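Local coordinates for protein phosphatidylinositide phosphatase SAC2 (Homo sapiens, PDB 4XUU) that removes the 4-phosphate from phosphatidylinositol 4-phosphate, with a probable part in endocytic recycling, this chain being its hSac2 domain, probably the part that dimerises, not the catalytic Sac domain, at residues R102-H115 with L157-I169. Sequence-based numbering, arbitrary orientation.
Sequences RLHYRYKEASGYFH and LEAKASKPHEDII. Unlike the reference sequence in segment 157-169: Ala159 (reference Arg), Ala161 (reference Ser).
Lys163 meets the hairpin of strands 99-107 and 110-119 along its whole side chain, a worked example of an irregular tail fastened by both apolar and polar contacts. Its CB sits over one face of the Tyr113 ring; CG passes Gly112 O, CD lies near Tyr113 CZ, CE comes to 3.7 Å from Ser111 O, and a bend at the last torsion (chi4 73°) carries NZ to a lone pair of that oxygen at 2.8 Å. The backbone joins in, Lys163 N bonding almost straight to Gly112 O at 3.1 Å. Ser162 CB rests over the centre of the Phe114 ring, while Ser162 OG accepts the amide of Phe114 N (3.1 Å) and donates to Lys163 O. Phe114 CE1 also lies over one face of the Arg102 guanidinium, 3.4 Å above its plane and offset toward the rim. An alanine in place of Phe114 would probably leave Ser162 CB without its aromatic seat and the guanidinium less held. His165 stacks offset on His115, planes 16° apart, and its ND1 shares a 2.7 Å hydrogen bond with Tyr105 OH; Tyr62 binds His115 ND1 and Gln74 binds Tyr105 OH. Arg102 NH1 reaches Glu158 O in plane, with Asp36 and Thr116 as further partners. Thus an extended C-terminal segment is laid across a β-hairpin of the PH-like hSac2 domain.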
# COMPACT_ATOMS: atom_id res chain seq x y z
N ARG A 102 11.61 -8.56 8.17
CA ARG A 102 12.84 -8.64 8.92
C ARG A 102 13.01 -7.43 9.84
O ARG A 102 13.08 -6.29 9.38
CB ARG A 102 14.02 -8.77 7.95
CG ARG A 102 15.34 -9.07 8.60
CD ARG A 102 16.29 -9.66 7.58
NE ARG A 102 16.12 -11.10 7.45
CZ ARG A 102 16.75 -11.86 6.56
NH1 ARG A 102 17.61 -11.32 5.70
NH2 ARG A 102 16.53 -13.17 6.53
N LEU A 103 13.06 -7.69 11.14
CA LEU A 103 13.20 -6.66 12.17
C LEU A 103 14.64 -6.62 12.68
O LEU A 103 15.06 -7.50 13.43
CB LEU A 103 12.25 -6.93 13.34
CG LEU A 103 10.77 -7.23 13.08
CD1 LEU A 103 10.07 -7.66 14.36
CD2 LEU A 103 10.06 -6.03 12.48
N HIS A 104 15.39 -5.61 12.26
CA HIS A 104 16.78 -5.45 12.67
C HIS A 104 16.86 -4.70 14.00
O HIS A 104 16.37 -3.58 14.11
CB HIS A 104 17.58 -4.70 11.60
CG HIS A 104 17.64 -5.41 10.28
ND1 HIS A 104 18.74 -6.13 9.87
CD2 HIS A 104 16.73 -5.50 9.28
CE1 HIS A 104 18.51 -6.63 8.67
NE2 HIS A 104 17.30 -6.26 8.29
N TYR A 105 17.47 -5.32 15.00
CA TYR A 105 17.60 -4.69 16.31
C TYR A 105 19.04 -4.62 16.81
O TYR A 105 19.89 -5.44 16.45
CB TYR A 105 16.67 -5.35 17.34
CG TYR A 105 17.05 -6.76 17.77
CD1 TYR A 105 16.58 -7.88 17.08
CD2 TYR A 105 17.84 -6.97 18.90
CE1 TYR A 105 16.91 -9.17 17.48
CE2 TYR A 105 18.18 -8.25 19.32
CZ TYR A 105 17.71 -9.35 18.61
OH TYR A 105 18.05 -10.62 19.01
N ARG A 106 19.29 -3.61 17.64
CA ARG A 106 20.60 -3.41 18.24
C ARG A 106 20.62 -4.07 19.62
O ARG A 106 19.69 -3.89 20.42
CB ARG A 106 20.91 -1.92 18.34
CG ARG A 106 22.36 -1.61 18.67
CD ARG A 106 22.67 -0.14 18.49
NE ARG A 106 22.94 0.21 17.09
CZ ARG A 106 24.16 0.37 16.58
NH1 ARG A 106 25.24 0.22 17.34
NH2 ARG A 106 24.30 0.69 15.30
N TYR A 107 21.67 -4.83 19.88
CA TYR A 107 21.80 -5.59 21.12
C TYR A 107 23.22 -5.46 21.67
O TYR A 107 24.19 -5.75 20.97
CB TYR A 107 21.44 -7.06 20.88
CG TYR A 107 21.57 -7.94 22.11
CD1 TYR A 107 20.70 -7.80 23.18
CD2 TYR A 107 22.57 -8.91 22.18
CE1 TYR A 107 20.82 -8.61 24.31
CE2 TYR A 107 22.69 -9.72 23.31
CZ TYR A 107 21.81 -9.57 24.37
OH TYR A 107 21.93 -10.37 25.48
N LYS A 108 23.31 -5.02 22.92
CA LYS A 108 24.59 -4.67 23.54
C LYS A 108 25.38 -3.72 22.64
O LYS A 108 26.59 -3.86 22.48
CB LYS A 108 25.43 -5.93 23.87
CG LYS A 108 24.67 -7.06 24.57
CD LYS A 108 24.34 -6.74 26.02
CE LYS A 108 23.91 -8.00 26.75
NZ LYS A 108 23.66 -7.75 28.19
N GLU A 109 24.66 -2.76 22.06
CA GLU A 109 25.22 -1.76 21.14
C GLU A 109 25.79 -2.34 19.83
O GLU A 109 26.35 -1.61 19.01
CB GLU A 109 26.24 -0.86 21.85
CG GLU A 109 25.61 0.05 22.90
CD GLU A 109 26.62 0.90 23.64
OE1 GLU A 109 27.53 0.32 24.28
OE2 GLU A 109 26.50 2.14 23.60
N ALA A 110 25.62 -3.65 19.64
CA ALA A 110 26.04 -4.31 18.41
C ALA A 110 24.84 -4.57 17.50
O ALA A 110 23.74 -4.82 17.98
CB ALA A 110 26.75 -5.62 18.73
N SER A 111 25.08 -4.51 16.19
CA SER A 111 24.05 -4.83 15.21
C SER A 111 24.34 -6.18 14.53
O SER A 111 25.35 -6.82 14.82
CB SER A 111 23.91 -3.71 14.17
OG SER A 111 24.99 -3.72 13.26
N GLY A 112 23.45 -6.59 13.63
CA GLY A 112 23.54 -7.89 12.98
C GLY A 112 22.57 -8.88 13.60
O GLY A 112 22.66 -10.09 13.34
N TYR A 113 21.66 -8.37 14.42
CA TYR A 113 20.61 -9.17 15.04
C TYR A 113 19.28 -8.87 14.36
O TYR A 113 18.89 -7.70 14.22
CB TYR A 113 20.49 -8.85 16.53
CG TYR A 113 21.69 -9.19 17.37
CD1 TYR A 113 21.82 -10.46 17.95
CD2 TYR A 113 22.68 -8.25 17.61
CE1 TYR A 113 22.92 -10.77 18.74
CE2 TYR A 113 23.79 -8.56 18.39
CZ TYR A 113 23.90 -9.82 18.95
OH TYR A 113 25.00 -10.12 19.73
N PHE A 114 18.57 -9.93 13.94
CA PHE A 114 17.26 -9.75 13.31
C PHE A 114 16.32 -10.94 13.44
O PHE A 114 16.74 -12.09 13.49
CB PHE A 114 17.38 -9.30 11.84
CG PHE A 114 18.28 -10.17 11.00
CD1 PHE A 114 17.81 -11.34 10.42
CD2 PHE A 114 19.60 -9.78 10.74
CE1 PHE A 114 18.63 -12.13 9.61
CE2 PHE A 114 20.43 -10.56 9.94
CZ PHE A 114 19.95 -11.74 9.37
N HIS A 115 15.03 -10.62 13.51
CA HIS A 115 13.96 -11.60 13.48
C HIS A 115 13.35 -11.58 12.09
O HIS A 115 13.08 -10.51 11.55
CB HIS A 115 12.89 -11.26 14.50
CG HIS A 115 13.39 -11.20 15.90
ND1 HIS A 115 13.76 -12.33 16.60
CD2 HIS A 115 13.57 -10.16 16.74
CE1 HIS A 115 14.16 -11.98 17.81
NE2 HIS A 115 14.05 -10.67 17.93
N LEU A 157 15.60 -9.82 0.32
CA LEU A 157 16.17 -10.22 1.60
C LEU A 157 17.42 -11.06 1.37
O LEU A 157 17.46 -11.92 0.49
CB LEU A 157 15.14 -10.98 2.45
CG LEU A 157 13.84 -10.24 2.83
CD1 LEU A 157 12.88 -11.16 3.56
CD2 LEU A 157 14.11 -8.98 3.66
N GLU A 158 18.45 -10.80 2.18
CA GLU A 158 19.75 -11.43 2.01
C GLU A 158 19.79 -12.84 2.60
O GLU A 158 19.15 -13.12 3.61
CB GLU A 158 20.86 -10.57 2.63
CG GLU A 158 20.98 -9.19 1.98
CD GLU A 158 21.83 -8.23 2.80
OE1 GLU A 158 21.25 -7.32 3.43
OE2 GLU A 158 23.07 -8.38 2.82
N ALA A 159 20.54 -13.72 1.94
CA ALA A 159 20.64 -15.13 2.32
C ALA A 159 21.65 -15.36 3.44
O ALA A 159 22.58 -16.17 3.30
CB ALA A 159 20.98 -15.98 1.08
N LYS A 160 21.46 -14.65 4.55
CA LYS A 160 22.32 -14.79 5.73
C LYS A 160 21.51 -15.01 7.00
O LYS A 160 20.33 -14.65 7.06
CB LYS A 160 23.26 -13.59 5.88
CG LYS A 160 22.58 -12.21 5.90
CD LYS A 160 23.60 -11.08 5.84
CE LYS A 160 24.27 -11.00 4.46
NZ LYS A 160 25.49 -10.14 4.47
N ALA A 161 22.14 -15.62 7.99
CA ALA A 161 21.51 -15.86 9.28
C ALA A 161 21.81 -14.71 10.25
O ALA A 161 22.83 -14.03 10.12
CB ALA A 161 21.97 -17.18 9.86
N SER A 162 20.92 -14.51 11.20
CA SER A 162 21.13 -13.55 12.27
C SER A 162 22.14 -14.08 13.28
O SER A 162 22.35 -15.29 13.38
CB SER A 162 19.81 -13.25 12.99
OG SER A 162 20.03 -12.64 14.24
N LYS A 163 22.77 -13.16 14.01
CA LYS A 163 23.55 -13.52 15.20
C LYS A 163 22.60 -14.21 16.18
O LYS A 163 21.42 -13.84 16.25
CB LYS A 163 24.16 -12.28 15.85
CG LYS A 163 25.29 -11.63 15.07
CD LYS A 163 25.95 -10.55 15.91
CE LYS A 163 27.18 -9.97 15.22
NZ LYS A 163 26.83 -9.09 14.08
N PRO A 164 23.10 -15.20 16.95
CA PRO A 164 22.21 -15.91 17.88
C PRO A 164 21.47 -14.97 18.83
O PRO A 164 22.07 -14.06 19.41
CB PRO A 164 23.18 -16.82 18.67
CG PRO A 164 24.55 -16.31 18.35
CD PRO A 164 24.47 -15.73 16.99
N HIS A 165 20.16 -15.17 18.96
CA HIS A 165 19.34 -14.37 19.87
C HIS A 165 19.54 -14.83 21.30
O HIS A 165 19.70 -16.03 21.57
CB HIS A 165 17.86 -14.48 19.53
CG HIS A 165 17.53 -14.16 18.10
ND1 HIS A 165 17.58 -12.88 17.59
CD2 HIS A 165 17.11 -14.96 17.09
CE1 HIS A 165 17.23 -12.91 16.32
NE2 HIS A 165 16.93 -14.15 15.99
N GLU A 166 19.53 -13.88 22.22
CA GLU A 166 19.61 -14.19 23.64
C GLU A 166 18.35 -13.70 24.34
O GLU A 166 17.75 -12.71 23.93
CB GLU A 166 20.86 -13.55 24.25
CG GLU A 166 22.13 -14.32 23.94
CD GLU A 166 23.39 -13.54 24.29
OE1 GLU A 166 23.70 -12.56 23.59
OE2 GLU A 166 24.07 -13.93 25.27
N ASP A 167 17.94 -14.42 25.39
CA ASP A 167 16.77 -14.03 26.16
C ASP A 167 17.02 -12.70 26.87
O ASP A 167 18.10 -12.48 27.42
CB ASP A 167 16.40 -15.12 27.17
CG ASP A 167 15.80 -16.36 26.51
OD1 ASP A 167 14.98 -16.21 25.58
OD2 ASP A 167 16.16 -17.49 26.92
N ILE A 168 16.03 -11.82 26.82
CA ILE A 168 16.14 -10.50 27.44
C ILE A 168 14.83 -10.03 28.07
O ILE A 168 13.77 -10.04 27.44
CB ILE A 168 16.76 -9.43 26.47
CG1 ILE A 168 16.45 -8.01 26.94
CG2 ILE A 168 16.28 -9.62 25.06
CD1 ILE A 168 17.20 -6.94 26.16
N ILE A 169 14.93 -9.64 29.34
CA ILE A 169 13.80 -9.22 30.16
C ILE A 169 13.55 -7.71 30.02
O ILE A 169 12.40 -7.26 30.01
CB ILE A 169 14.03 -9.57 31.65
CG1 ILE A 169 14.05 -11.10 31.85
CG2 ILE A 169 13.01 -8.89 32.57
CD1 ILE A 169 12.79 -11.82 31.43
OXT ILE A 169 14.48 -6.91 29.92